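Local coordinates for protein Protease/Reverse transcriptase/ribonuclease H (Eastern chimpanzee simian foamy virus, PDB 7KSF) that combines aspartic protease, reverse transcriptase and ribonuclease H modules in one retroviral polyprotein and probably copies the viral RNA genome into DNA, at residues Thr97-Leu102 and Gln135-Gln140; Thr245-Ala250 and Tyr338-Lys343; Leu383-Ser388 and His570-Tyr575; Lys457-Pro462 and Thr564-Lys569. The protein carries 1 engineered substitution. All blocks are in the same frame, centred on the assembly; numbering follows the deposited sequence.

Contact 1 of 4, residues Thr97-Leu102 and Gln135-Gln140; sequences TILVPL and QHWENQ
Leu99 and Trp137 form a single beta bridge between two largely irregular segments, their CA atoms 4.5 Å apart and the register running in opposite directions. Two hydrogen bonds flank the bridge: Glu138 N donates one to Ile98 O at 2.8 Å, and Val100 N donates the other to His136 O over the same distance, at 170°. The pairing stops at this single bridge.

The side chains then divide between the flanks. With CG anti to the backbone N (chi1 -177°), Leu99 carries its CD1 methyl over the centre of one face of the Trp137 indole, 4.3 Å above the plane, while the carbonyls of Thr97 and Ile98 sit at the ring's edge. Ile98 lies aslant against Glu138, its CG2 3.4 Å from OE2, and the Glu138 chain also passes Val100, CG to CG1 at 3.7 Å. The carboxylate has its polar partner beyond the pair, a salt bridge from OE1 to Arg207. Farther along, Leu102 CD2 approaches the His136 ring obliquely, 3.5 Å from ND1, while His136 NE2 is hydrogen-bonded to Asp131 O. Behind the bridge, Gln140 OE1 accepts from both His136 N and Trp137 N, so the side chain of the last residue of the type II turn from Trp137 to Gln140 folds back on the backbone at and just before the turn's start.

The contact lies at the surface. Pro101 occupies the N-cap position of helix 102-112, Thr97 OG1 bonds to Asp180 of helix 171-184, Asn139 O takes a bond from Gln184 at that helix's end, and backbone bonding joins Gln135 to Val340 of strand 340-341.

Contact 2 of 4, residues Thr245-Ala250 and Tyr338-Lys343; sequences TTLDLA and YVVSLK
Leu249 and Val340 face each other as an antiparallel non-hydrogen-bonded pair, CA atoms 4.6 Å apart, between strand 243-249 and the short, weakly bonded strand 340-341. On one side of this pair Ser341 N reaches Asp248 O at 2.8 Å with a nearly straight bond (169°); on the other, Ala250 N meets Val339 O at 3.1 Å with a more bent one (140°).

Apolar branches fill in around these bonds. Val340 sends CG1 anti to its backbone N (chi1 -179°), and this methyl meets Leu247 CD2 at 3.9 Å, the two side chains crossing at a slant. Its other branch, CG2, lies 4.2 Å from Leu249 CD2.

The elements belong to the palm of the reverse transcriptase. The Leu-Asp-Leu sequence on strand 243-249 matches motif A of these polymerases, and Asp248 lies close to Asp310, another acid, as expected where motifs A and C meet. Strand 340-341 thus pairs with the strand that bears motif A, and the chain turns a corner just after it.

At the far end Ala250 CB rests against Val339 CG1 at 4.0 Å, and the same CB lies 3.7 Å from Val339 O, the carbonyl that its own backbone N bonds. Leu333 of helix 319-336 packs on Val340, and Phe330 of that helix on Leu247.

Contact 3 of 4, residues Leu383-Ser388 and His570-Tyr575; sequences LKQLQS and HIPDVY
Lys384 meets His570 through the root of its side chain: CB stands 4.2 Å above one face of the imidazole, offset toward its rim, while the chain beyond runs extended, away from the histidine. The backbone oxygen of Lys384 also touches His570 CB at 3.6 Å. Next comes Gln385, whose chain wraps against the His570 carbonyl. CB and CG both lie 3.2 Å from His570 O, and a bend at chi2 (-133°) carries the amide onward, crossing the histidine at about a right angle with amide and ring planes 79° apart. OE1 ends 3.5 Å from Pro572 CG, where the two side chains run antiparallel. One turn later, Ser388 OG bonds back to Lys384 O at 2.8 Å, and its CB meets Ile571 CD1 at 3.6 Å. No hydrogen bond joins the two segments.

Helix 383-392 thus packs on the loop leading into strand 574-575, which itself pairs with strand 376-377. Such packing of a helix on a loop is consistent with the thumb of a reverse transcriptase resting against its RNase H-like connection domain.

Contact 4 of 4, residues Lys457-Pro462 and Thr564-Lys569; sequences KVNTSP and TLPELK
Strand 454-460 is the middle strand of the five-stranded mixed sheet, order 3-2-1-4-5, that marks the RNase H fold, here in the RNase H-like domain of the reverse transcriptase. Alongside it, over one face of the sheet, runs the irregular chain 564-569, which follows the edge strand 557-561; the two segments point the same way to within 17°.

Asn459 makes the central link. With CG anti to the backbone N (chi1 -152°), the side chain stands toward the loop, and ND2 bonds Pro566 O at 2.7 Å, the acceptor lying in the amide plane. The other end of the amide, OD1, receives Thr460 N at 2.8 Å, so both ends of this buried group are bonded and its rotation is fixed. Leu568 crosses it aslant, CD1 3.6 Å from Asn459 CG. The same leucine sets CB 3.3 Å from Thr460 O, and its backbone oxygen takes a CA-H...O contact from Ser461 CA at 3.3 Å, nearly straight at 162°. Pro462 closes this end, CD 3.4 Å from Leu568 O. Toward the beginning of both segments Leu565 CD1 lies 3.8 Å from Val458 O, and the Lys457 chain passes Leu565 and Thr564.

Lys457 also makes a cation-pi contact with Tyr470 of strand 464-471, and Leu568 packs on Tyr466 of that strand. Val458 and Thr460 point away from the loop and pack on helix 494-513, so the strand lies between this helix and the chain 564-569.

The four contacts fall into two touching pairs on separate parts of one chain. Contacts 1 and 2 meet where Leu102 packs on Leu342, just past strand 340-341, so a surface loop bridge adjoins the palm sheet. Contacts 3 and 4 meet through Ile571 and Ser461, their second segments following directly in sequence; contacts 1 and 4 have their centres about 43 Å apart. Contact 1 lies at the surface, the others are partly buried. Backbone bonds hold contacts 1 and 2, with a charged side chain bordering the first and mainly apolar branches the second. Contact 4 relies on one side-chain amide bond, and contact 3 on packing without any hydrogen bond across it.

Contact 1 of 4, residues Thr97-Leu102 and Gln135-Gln140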
loop_
_atom_site.group_PDB
_atom_site.type_symbol
_atom_site.label_atom_id
_atom_site.label_comp_id
_atom_site.label_asym_id
_atom_site.label_seq_id
_atom_site.Cartn_x
_atom_site.Cartn_y
_atom_site.Cartn_z
ATOM N N THR A 97 15.039 14.065 -15.940
ATOM C CA THR A 97 14.033 14.282 -16.973
ATOM C C THR A 97 12.771 14.924 -16.410
ATOM O O THR A 97 12.416 16.045 -16.785
ATOM C CB THR A 97 13.697 12.961 -17.659
ATOM O OG1 THR A 97 14.910 12.315 -18.073
ATOM C CG2 THR A 97 12.829 13.214 -18.878
ATOM N N ILE A 98 12.076 14.227 -15.517
ATOM C CA ILE A 98 10.761 14.637 -15.039
ATOM C C ILE A 98 10.873 15.073 -13.586
ATOM O O ILE A 98 11.458 14.364 -12.759
ATOM C CB ILE A 98 9.732 13.504 -15.189
ATOM C CG1 ILE A 98 9.575 13.110 -16.656
ATOM C CG2 ILE A 98 8.393 13.918 -14.595
ATOM C CD1 ILE A 98 8.612 11.971 -16.870
ATOM N N LEU A 99 10.299 16.230 -13.277
ATOM C CA LEU A 99 10.219 16.724 -11.912
ATOM C C LEU A 99 8.922 16.235 -11.282
ATOM O O LEU A 99 7.846 16.384 -11.870
ATOM C CB LEU A 99 10.286 18.250 -11.905
ATOM C CG LEU A 99 10.278 18.983 -10.568
ATOM C CD1 LEU A 99 11.537 18.675 -9.775
ATOM C CD2 LEU A 99 10.153 20.470 -10.829
ATOM N N VAL A 100 9.024 15.642 -10.096
ATOM C CA VAL A 100 7.858 15.062 -9.434
ATOM C C VAL A 100 6.994 16.189 -8.875
ATOM O O VAL A 100 7.509 17.281 -8.589
ATOM C CB VAL A 100 8.274 14.071 -8.331
ATOM C CG1 VAL A 100 9.381 13.149 -8.829
ATOM C CG2 VAL A 100 8.706 14.802 -7.070
ATOM N N PRO A 101 5.684 15.992 -8.734
ATOM C CA PRO A 101 4.852 17.023 -8.099
ATOM C C PRO A 101 5.068 17.075 -6.595
ATOM O O PRO A 101 4.239 16.595 -5.816
ATOM C CB PRO A 101 3.425 16.589 -8.449
ATOM C CG PRO A 101 3.525 15.114 -8.641
ATOM C CD PRO A 101 4.880 14.865 -9.240
ATOM N N LEU A 102 6.186 17.665 -6.176
ATOM C CA LEU A 102 6.553 17.625 -4.764
ATOM C C LEU A 102 5.624 18.477 -3.906
ATOM O O LEU A 102 5.435 18.177 -2.722
ATOM C CB LEU A 102 8.002 18.066 -4.589
ATOM C CG LEU A 102 8.585 17.973 -3.179
ATOM C CD1 LEU A 102 8.469 16.559 -2.630
ATOM C CD2 LEU A 102 10.031 18.425 -3.180
ATOM N N GLN A 135 12.635 13.228 -2.680
ATOM C CA GLN A 135 12.877 12.959 -4.089
ATOM C C GLN A 135 12.242 14.065 -4.921
ATOM O O GLN A 135 11.030 14.294 -4.840
ATOM C CB GLN A 135 12.315 11.600 -4.494
ATOM C CG GLN A 135 12.822 11.126 -5.844
ATOM C CD GLN A 135 11.881 10.156 -6.522
ATOM O OE1 GLN A 135 10.869 9.749 -5.952
ATOM N NE2 GLN A 135 12.208 9.781 -7.751
ATOM N N HIS A 136 13.062 14.755 -5.710
ATOM C CA HIS A 136 12.587 15.815 -6.589
ATOM C C HIS A 136 12.389 15.353 -8.025
ATOM O O HIS A 136 11.404 15.738 -8.661
ATOM C CB HIS A 136 13.567 16.991 -6.563
ATOM C CG HIS A 136 13.763 17.583 -5.205
ATOM N ND1 HIS A 136 13.129 18.736 -4.799
ATOM C CD2 HIS A 136 14.519 17.179 -4.156
ATOM C CE1 HIS A 136 13.488 19.020 -3.560
ATOM N NE2 HIS A 136 14.331 18.092 -3.146
ATOM N N TRP A 137 13.302 14.543 -8.553
ATOM C CA TRP A 137 13.206 14.054 -9.919
ATOM C C TRP A 137 12.709 12.617 -9.924
ATOM O O TRP A 137 12.982 11.853 -8.992
ATOM C CB TRP A 137 14.558 14.132 -10.630
ATOM C CG TRP A 137 15.168 15.491 -10.613
ATOM C CD1 TRP A 137 16.050 15.982 -9.697
ATOM C CD2 TRP A 137 14.937 16.542 -11.553
ATOM N NE1 TRP A 137 16.384 17.275 -10.009
ATOM C CE2 TRP A 137 15.710 17.644 -11.146
ATOM C CE3 TRP A 137 14.146 16.658 -12.700
ATOM C CZ2 TRP A 137 15.722 18.847 -11.846
ATOM C CZ3 TRP A 137 14.159 17.850 -13.392
ATOM C CH2 TRP A 137 14.938 18.928 -12.965
ATOM N N GLU A 138 11.974 12.254 -10.970
ATOM C CA GLU A 138 11.629 10.855 -11.164
ATOM C C GLU A 138 12.893 10.054 -11.456
ATOM O O GLU A 138 13.814 10.540 -12.120
ATOM C CB GLU A 138 10.624 10.697 -12.304
ATOM C CG GLU A 138 9.247 11.285 -12.018
ATOM C CD GLU A 138 8.203 10.828 -13.022
ATOM O OE1 GLU A 138 8.529 9.979 -13.875
ATOM O OE2 GLU A 138 7.055 11.319 -12.957
ATOM N N ASN A 139 12.998 8.926 -10.991
ATOM C CA ASN A 139 14.142 8.021 -11.130
ATOM C C ASN A 139 15.402 8.578 -10.475
ATOM O O ASN A 139 16.511 8.114 -10.760
ATOM C CB ASN A 139 14.406 7.685 -12.598
ATOM C CG ASN A 139 13.140 7.334 -13.346
ATOM O OD1 ASN A 139 12.859 7.883 -14.410
ATOM N ND2 ASN A 139 12.356 6.422 -12.783
ATOM N N GLN A 140 15.246 9.570 -9.605
ATOM C CA GLN A 140 16.375 10.123 -8.869
ATOM C C GLN A 140 16.822 9.156 -7.781
ATOM O O GLN A 140 16.005 8.631 -7.020
ATOM C CB GLN A 140 15.988 11.467 -8.253
ATOM C CG GLN A 140 16.843 11.889 -7.081
ATOM C CD GLN A 140 16.323 13.146 -6.418
ATOM O OE1 GLN A 140 15.297 13.696 -6.820
ATOM N NE2 GLN A 140 17.030 13.606 -5.395
#

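Contact 2 of 4, residues Thr245-Ala250 and Tyr338-Lys343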
loop_
_atom_site.group_PDB
_atom_site.type_symbol
_atom_site.label_atom_id
_atom_site.label_comp_id
_atom_site.label_asym_id
_atom_site.label_seq_id
_atom_site.Cartn_x
_atom_site.Cartn_y
_atom_site.Cartn_z
ATOM N N THR A 245 4.285 7.015 11.587
ATOM C CA THR A 245 4.884 7.624 10.407
ATOM C C THR A 245 5.606 6.565 9.591
ATOM O O THR A 245 6.393 5.787 10.137
ATOM C CB THR A 245 5.871 8.728 10.796
ATOM O OG1 THR A 245 5.173 9.775 11.483
ATOM C CG2 THR A 245 6.552 9.299 9.558
ATOM N N THR A 246 5.346 6.547 8.285
ATOM C CA THR A 246 6.031 5.661 7.359
ATOM C C THR A 246 6.651 6.485 6.238
ATOM O O THR A 246 6.023 7.413 5.718
ATOM C CB THR A 246 5.080 4.608 6.783
ATOM O OG1 THR A 246 5.711 3.945 5.681
ATOM C CG2 THR A 246 3.795 5.249 6.304
ATOM N N LEU A 247 7.888 6.147 5.879
ATOM C CA LEU A 247 8.645 6.859 4.853
ATOM C C LEU A 247 9.093 5.868 3.792
ATOM O O LEU A 247 9.854 4.943 4.087
ATOM C CB LEU A 247 9.861 7.565 5.448
ATOM C CG LEU A 247 9.573 8.716 6.400
ATOM C CD1 LEU A 247 10.872 9.212 6.997
ATOM C CD2 LEU A 247 8.861 9.829 5.655
ATOM N N ASP A 248 8.642 6.072 2.561
ATOM C CA ASP A 248 9.012 5.202 1.456
ATOM C C ASP A 248 10.307 5.702 0.831
ATOM O O ASP A 248 10.417 6.878 0.474
ATOM C CB ASP A 248 7.897 5.156 0.411
ATOM C CG ASP A 248 8.259 4.304 -0.788
ATOM O OD1 ASP A 248 9.072 3.369 -0.636
ATOM O OD2 ASP A 248 7.725 4.572 -1.887
ATOM N N LEU A 249 11.284 4.809 0.705
ATOM C CA LEU A 249 12.542 5.160 0.067
ATOM C C LEU A 249 12.432 5.002 -1.448
ATOM O O LEU A 249 11.534 4.337 -1.966
ATOM C CB LEU A 249 13.683 4.301 0.618
ATOM C CG LEU A 249 13.909 4.426 2.131
ATOM C CD1 LEU A 249 15.080 3.568 2.589
ATOM C CD2 LEU A 249 14.117 5.875 2.533
ATOM N N ALA A 250 13.362 5.637 -2.159
ATOM C CA ALA A 250 13.317 5.684 -3.621
ATOM C C ALA A 250 14.227 4.602 -4.202
ATOM O O ALA A 250 15.281 4.870 -4.782
ATOM C CB ALA A 250 13.710 7.070 -4.117
ATOM N N TYR A 338 20.505 8.787 1.374
ATOM C CA TYR A 338 19.246 8.177 0.986
ATOM C C TYR A 338 18.255 9.245 0.538
ATOM O O TYR A 338 18.399 10.437 0.832
ATOM C CB TYR A 338 18.665 7.357 2.137
ATOM C CG TYR A 338 19.413 6.069 2.400
ATOM C CD1 TYR A 338 19.266 4.977 1.559
ATOM C CD2 TYR A 338 20.259 5.943 3.493
ATOM C CE1 TYR A 338 19.942 3.796 1.793
ATOM C CE2 TYR A 338 20.941 4.762 3.739
ATOM C CZ TYR A 338 20.778 3.692 2.884
ATOM O OH TYR A 338 21.453 2.515 3.122
ATOM N N VAL A 339 17.235 8.802 -0.196
ATOM C CA VAL A 339 16.257 9.687 -0.812
ATOM C C VAL A 339 14.869 9.185 -0.443
ATOM O O VAL A 339 14.565 8.001 -0.628
ATOM C CB VAL A 339 16.427 9.741 -2.341
ATOM C CG1 VAL A 339 15.290 10.506 -2.965
ATOM C CG2 VAL A 339 17.758 10.374 -2.703
ATOM N N VAL A 340 14.036 10.083 0.090
ATOM C CA VAL A 340 12.690 9.757 0.548
ATOM C C VAL A 340 11.686 10.208 -0.502
ATOM O O VAL A 340 11.785 11.319 -1.040
ATOM C CB VAL A 340 12.391 10.419 1.907
ATOM C CG1 VAL A 340 10.999 10.050 2.395
ATOM C CG2 VAL A 340 13.440 10.030 2.933
ATOM N N SER A 341 10.713 9.349 -0.794
ATOM C CA SER A 341 9.631 9.664 -1.720
ATOM C C SER A 341 8.405 10.068 -0.913
ATOM O O SER A 341 7.832 9.249 -0.189
ATOM C CB SER A 341 9.320 8.469 -2.619
ATOM O OG SER A 341 8.138 8.691 -3.371
ATOM N N LEU A 342 8.006 11.331 -1.028
ATOM C CA LEU A 342 6.803 11.807 -0.356
ATOM C C LEU A 342 5.532 11.458 -1.113
ATOM O O LEU A 342 4.443 11.866 -0.691
ATOM C CB LEU A 342 6.888 13.319 -0.143
ATOM C CG LEU A 342 8.093 13.746 0.696
ATOM C CD1 LEU A 342 8.186 15.256 0.776
ATOM C CD2 LEU A 342 8.017 13.137 2.086
ATOM N N LYS A 343 5.643 10.713 -2.215
ATOM C CA LYS A 343 4.460 10.285 -2.952
ATOM C C LYS A 343 3.642 9.294 -2.135
ATOM O O LYS A 343 2.410 9.389 -2.071
ATOM C CB LYS A 343 4.875 9.668 -4.286
ATOM C CG LYS A 343 3.725 9.106 -5.099
ATOM C CD LYS A 343 4.225 8.491 -6.395
ATOM C CE LYS A 343 3.074 8.053 -7.284
ATOM N NZ LYS A 343 2.173 9.191 -7.616
#

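Contact 3 of 4, residues Leu383-Ser388 and His570-Tyr575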
loop_
_atom_site.group_PDB
_atom_site.type_symbol
_atom_site.label_atom_id
_atom_site.label_comp_id
_atom_site.label_asym_id
_atom_site.label_seq_id
_atom_site.Cartn_x
_atom_site.Cartn_y
_atom_site.Cartn_z
ATOM N N LEU A 383 -27.005 -19.275 -9.777
ATOM C CA LEU A 383 -26.919 -20.598 -9.168
ATOM C C LEU A 383 -25.477 -20.968 -8.843
ATOM O O LEU A 383 -25.205 -21.541 -7.781
ATOM C CB LEU A 383 -27.540 -21.638 -10.101
ATOM C CG LEU A 383 -27.445 -23.104 -9.678
ATOM C CD1 LEU A 383 -28.254 -23.351 -8.415
ATOM C CD2 LEU A 383 -27.910 -24.006 -10.807
ATOM N N LYS A 384 -24.541 -20.653 -9.743
ATOM C CA LYS A 384 -23.145 -21.009 -9.512
ATOM C C LYS A 384 -22.565 -20.284 -8.307
ATOM O O LYS A 384 -21.624 -20.781 -7.677
ATOM C CB LYS A 384 -22.313 -20.717 -10.759
ATOM C CG LYS A 384 -22.738 -21.495 -11.995
ATOM C CD LYS A 384 -21.850 -21.168 -13.186
ATOM C CE LYS A 384 -22.249 -21.977 -14.414
ATOM N NZ LYS A 384 -21.380 -21.675 -15.589
ATOM N N GLN A 385 -23.099 -19.108 -7.977
ATOM C CA GLN A 385 -22.655 -18.381 -6.796
ATOM C C GLN A 385 -23.325 -18.880 -5.520
ATOM O O GLN A 385 -22.798 -18.649 -4.427
ATOM C CB GLN A 385 -22.909 -16.883 -6.985
ATOM C CG GLN A 385 -22.236 -16.313 -8.233
ATOM C CD GLN A 385 -21.490 -15.024 -7.958
ATOM O OE1 GLN A 385 -21.695 -14.386 -6.928
ATOM N NE2 GLN A 385 -20.612 -14.639 -8.880
ATOM N N LEU A 386 -24.460 -19.569 -5.637
ATOM C CA LEU A 386 -25.136 -20.163 -4.489
ATOM C C LEU A 386 -24.600 -21.555 -4.166
ATOM O O LEU A 386 -24.562 -21.945 -2.993
ATOM C CB LEU A 386 -26.644 -20.228 -4.747
ATOM C CG LEU A 386 -27.496 -20.748 -3.588
ATOM C CD1 LEU A 386 -27.262 -19.906 -2.342
ATOM C CD2 LEU A 386 -28.967 -20.754 -3.968
ATOM N N GLN A 387 -24.193 -22.316 -5.185
ATOM C CA GLN A 387 -23.572 -23.611 -4.926
ATOM C C GLN A 387 -22.219 -23.454 -4.247
ATOM O O GLN A 387 -21.787 -24.344 -3.508
ATOM C CB GLN A 387 -23.417 -24.393 -6.233
ATOM C CG GLN A 387 -24.730 -24.794 -6.892
ATOM C CD GLN A 387 -24.520 -25.437 -8.252
ATOM O OE1 GLN A 387 -23.548 -25.145 -8.948
ATOM N NE2 GLN A 387 -25.436 -26.322 -8.634
ATOM N N SER A 388 -21.541 -22.329 -4.486
ATOM C CA SER A 388 -20.230 -22.098 -3.884
ATOM C C SER A 388 -20.340 -21.919 -2.375
ATOM O O SER A 388 -19.544 -22.483 -1.614
ATOM C CB SER A 388 -19.572 -20.871 -4.520
ATOM O OG SER A 388 -19.403 -21.040 -5.916
ATOM N N HIS A 570 -16.656 -18.080 -7.401
ATOM C CA HIS A 570 -17.996 -17.535 -7.546
ATOM C C HIS A 570 -18.614 -17.147 -6.214
ATOM O O HIS A 570 -19.819 -16.881 -6.160
ATOM C CB HIS A 570 -18.902 -18.534 -8.273
ATOM C CG HIS A 570 -18.690 -18.575 -9.755
ATOM N ND1 HIS A 570 -17.791 -19.431 -10.356
ATOM C CD2 HIS A 570 -19.258 -17.864 -10.755
ATOM C CE1 HIS A 570 -17.819 -19.244 -11.665
ATOM N NE2 HIS A 570 -18.703 -18.298 -11.933
ATOM N N ILE A 571 -17.831 -17.115 -5.142
ATOM C CA ILE A 571 -18.378 -16.649 -3.864
ATOM C C ILE A 571 -18.789 -15.191 -4.003
ATOM O O ILE A 571 -17.985 -14.362 -4.477
ATOM C CB ILE A 571 -17.353 -16.829 -2.734
ATOM C CG1 ILE A 571 -17.286 -18.293 -2.316
ATOM C CG2 ILE A 571 -17.740 -15.982 -1.533
ATOM C CD1 ILE A 571 -18.572 -18.799 -1.724
ATOM N N PRO A 572 -20.011 -14.823 -3.624
ATOM C CA PRO A 572 -20.440 -13.425 -3.747
ATOM C C PRO A 572 -19.619 -12.488 -2.876
ATOM O O PRO A 572 -18.738 -12.923 -2.127
ATOM C CB PRO A 572 -21.908 -13.468 -3.304
ATOM C CG PRO A 572 -22.322 -14.894 -3.478
ATOM C CD PRO A 572 -21.103 -15.701 -3.171
ATOM N N ASP A 573 -19.908 -11.195 -2.970
ATOM C CA ASP A 573 -19.146 -10.200 -2.230
ATOM C C ASP A 573 -19.446 -10.283 -0.741
ATOM O O ASP A 573 -20.601 -10.412 -0.327
ATOM C CB ASP A 573 -19.459 -8.797 -2.744
ATOM C CG ASP A 573 -18.939 -8.563 -4.144
ATOM O OD1 ASP A 573 -17.865 -9.106 -4.479
ATOM O OD2 ASP A 573 -19.607 -7.836 -4.908
ATOM N N VAL A 574 -18.389 -10.206 0.067
ATOM C CA VAL A 574 -18.545 -10.168 1.513
ATOM C C VAL A 574 -19.186 -8.847 1.912
ATOM O O VAL A 574 -18.778 -7.773 1.453
ATOM C CB VAL A 574 -17.184 -10.368 2.198
ATOM C CG1 VAL A 574 -17.339 -10.389 3.705
ATOM C CG2 VAL A 574 -16.535 -11.653 1.708
ATOM N N TYR A 575 -20.202 -8.935 2.778
ATOM C CA TYR A 575 -20.956 -7.742 3.244
ATOM C C TYR A 575 -20.162 -6.998 4.325
ATOM O O TYR A 575 -20.038 -7.516 5.453
ATOM C CB TYR A 575 -22.339 -8.148 3.759
#

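Contact 4 of 4, residues Lys457-Pro462 and Thr564-Lys569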
loop_
_atom_site.group_PDB
_atom_site.type_symbol
_atom_site.label_atom_id
_atom_site.label_comp_id
_atom_site.label_asym_id
_atom_site.label_seq_id
_atom_site.Cartn_x
_atom_site.Cartn_y
_atom_site.Cartn_z
ATOM N N LYS A 457 -6.514 -23.673 7.606
ATOM C CA LYS A 457 -7.062 -23.904 6.276
ATOM C C LYS A 457 -7.401 -22.563 5.644
ATOM O O LYS A 457 -8.138 -21.762 6.229
ATOM C CB LYS A 457 -8.297 -24.804 6.345
ATOM C CG LYS A 457 -8.004 -26.217 6.834
ATOM C CD LYS A 457 -9.241 -27.098 6.743
ATOM C CE LYS A 457 -8.914 -28.550 7.047
ATOM N NZ LYS A 457 -10.105 -29.424 6.855
ATOM N N VAL A 458 -6.856 -22.312 4.455
ATOM C CA VAL A 458 -6.919 -20.998 3.825
ATOM C C VAL A 458 -7.527 -21.132 2.435
ATOM O O VAL A 458 -7.061 -21.938 1.617
ATOM C CB VAL A 458 -5.528 -20.343 3.739
ATOM C CG1 VAL A 458 -5.636 -18.962 3.122
ATOM C CG2 VAL A 458 -4.899 -20.259 5.119
ATOM N N ASN A 459 -8.563 -20.343 2.176
ATOM C CA ASN A 459 -9.147 -20.178 0.855
ATOM C C ASN A 459 -9.556 -18.715 0.725
ATOM O O ASN A 459 -9.611 -17.979 1.715
ATOM C CB ASN A 459 -10.342 -21.119 0.645
ATOM C CG ASN A 459 -10.553 -21.485 -0.813
ATOM O OD1 ASN A 459 -10.186 -20.730 -1.713
ATOM N ND2 ASN A 459 -11.144 -22.650 -1.052
ATOM N N THR A 460 -9.832 -18.276 -0.506
ATOM C CA THR A 460 -10.181 -16.879 -0.736
ATOM C C THR A 460 -11.256 -16.753 -1.807
ATOM O O THR A 460 -11.401 -17.611 -2.683
ATOM C CB THR A 460 -8.965 -16.034 -1.153
ATOM O OG1 THR A 460 -9.261 -14.646 -0.959
ATOM C CG2 THR A 460 -8.624 -16.257 -2.620
ATOM N N SER A 461 -12.000 -15.662 -1.722
ATOM C CA SER A 461 -12.996 -15.229 -2.686
ATOM C C SER A 461 -12.467 -14.013 -3.444
ATOM O O SER A 461 -11.463 -13.419 -3.058
ATOM C CB SER A 461 -14.299 -14.876 -1.959
ATOM O OG SER A 461 -14.097 -13.801 -1.060
ATOM N N PRO A 462 -13.129 -13.627 -4.543
ATOM C CA PRO A 462 -12.699 -12.399 -5.241
ATOM C C PRO A 462 -12.733 -11.158 -4.368
ATOM O O PRO A 462 -12.011 -10.195 -4.662
ATOM C CB PRO A 462 -13.699 -12.290 -6.401
ATOM C CG PRO A 462 -14.139 -13.676 -6.642
ATOM C CD PRO A 462 -14.173 -14.340 -5.296
ATOM N N THR A 564 -10.113 -31.257 -0.174
ATOM C CA THR A 564 -11.478 -30.977 0.251
ATOM C C THR A 564 -11.823 -29.497 0.199
ATOM O O THR A 564 -12.998 -29.151 0.340
ATOM C CB THR A 564 -11.720 -31.496 1.668
ATOM O OG1 THR A 564 -13.128 -31.509 1.931
ATOM C CG2 THR A 564 -11.045 -30.596 2.686
ATOM N N LEU A 565 -10.836 -28.625 0.011
ATOM C CA LEU A 565 -11.118 -27.202 -0.093
ATOM C C LEU A 565 -11.871 -26.926 -1.388
ATOM O O LEU A 565 -11.412 -27.327 -2.466
ATOM C CB LEU A 565 -9.825 -26.399 -0.042
ATOM C CG LEU A 565 -9.042 -26.567 1.261
ATOM C CD1 LEU A 565 -7.857 -25.630 1.298
ATOM C CD2 LEU A 565 -9.943 -26.330 2.455
ATOM N N PRO A 566 -13.021 -26.262 -1.331
ATOM C CA PRO A 566 -13.816 -26.053 -2.545
ATOM C C PRO A 566 -13.341 -24.857 -3.351
ATOM O O PRO A 566 -12.446 -24.124 -2.920
ATOM C CB PRO A 566 -15.225 -25.826 -1.988
ATOM C CG PRO A 566 -14.968 -25.130 -0.690
ATOM C CD PRO A 566 -13.690 -25.721 -0.136
ATOM N N GLU A 567 -13.936 -24.662 -4.524
ATOM C CA GLU A 567 -13.642 -23.489 -5.331
ATOM C C GLU A 567 -14.493 -22.319 -4.853
ATOM O O GLU A 567 -15.719 -22.432 -4.759
ATOM C CB GLU A 567 -13.901 -23.773 -6.811
ATOM C CG GLU A 567 -13.504 -22.621 -7.721
ATOM C CD GLU A 567 -12.039 -22.252 -7.581
ATOM O OE1 GLU A 567 -11.188 -23.165 -7.648
ATOM O OE2 GLU A 567 -11.734 -21.056 -7.391
ATOM N N LEU A 568 -13.837 -21.199 -4.546
ATOM C CA LEU A 568 -14.503 -20.004 -4.046
ATOM C C LEU A 568 -14.333 -18.823 -4.998
ATOM O O LEU A 568 -14.221 -17.672 -4.561
ATOM C CB LEU A 568 -13.990 -19.646 -2.650
ATOM C CG LEU A 568 -14.125 -20.737 -1.592
ATOM C CD1 LEU A 568 -13.811 -20.168 -0.219
ATOM C CD2 LEU A 568 -15.518 -21.339 -1.625
ATOM N N LYS A 569 -14.314 -19.090 -6.304
ATOM C CA LYS A 569 -14.223 -18.003 -7.270
ATOM C C LYS A 569 -15.567 -17.320 -7.468
ATOM O O LYS A 569 -15.623 -16.106 -7.693
ATOM C CB LYS A 569 -13.691 -18.513 -8.609
ATOM C CG LYS A 569 -14.580 -19.552 -9.283
ATOM C CD LYS A 569 -14.452 -19.512 -10.801
ATOM C CE LYS A 569 -13.026 -19.772 -11.263
ATOM N NZ LYS A 569 -12.909 -19.739 -12.751
#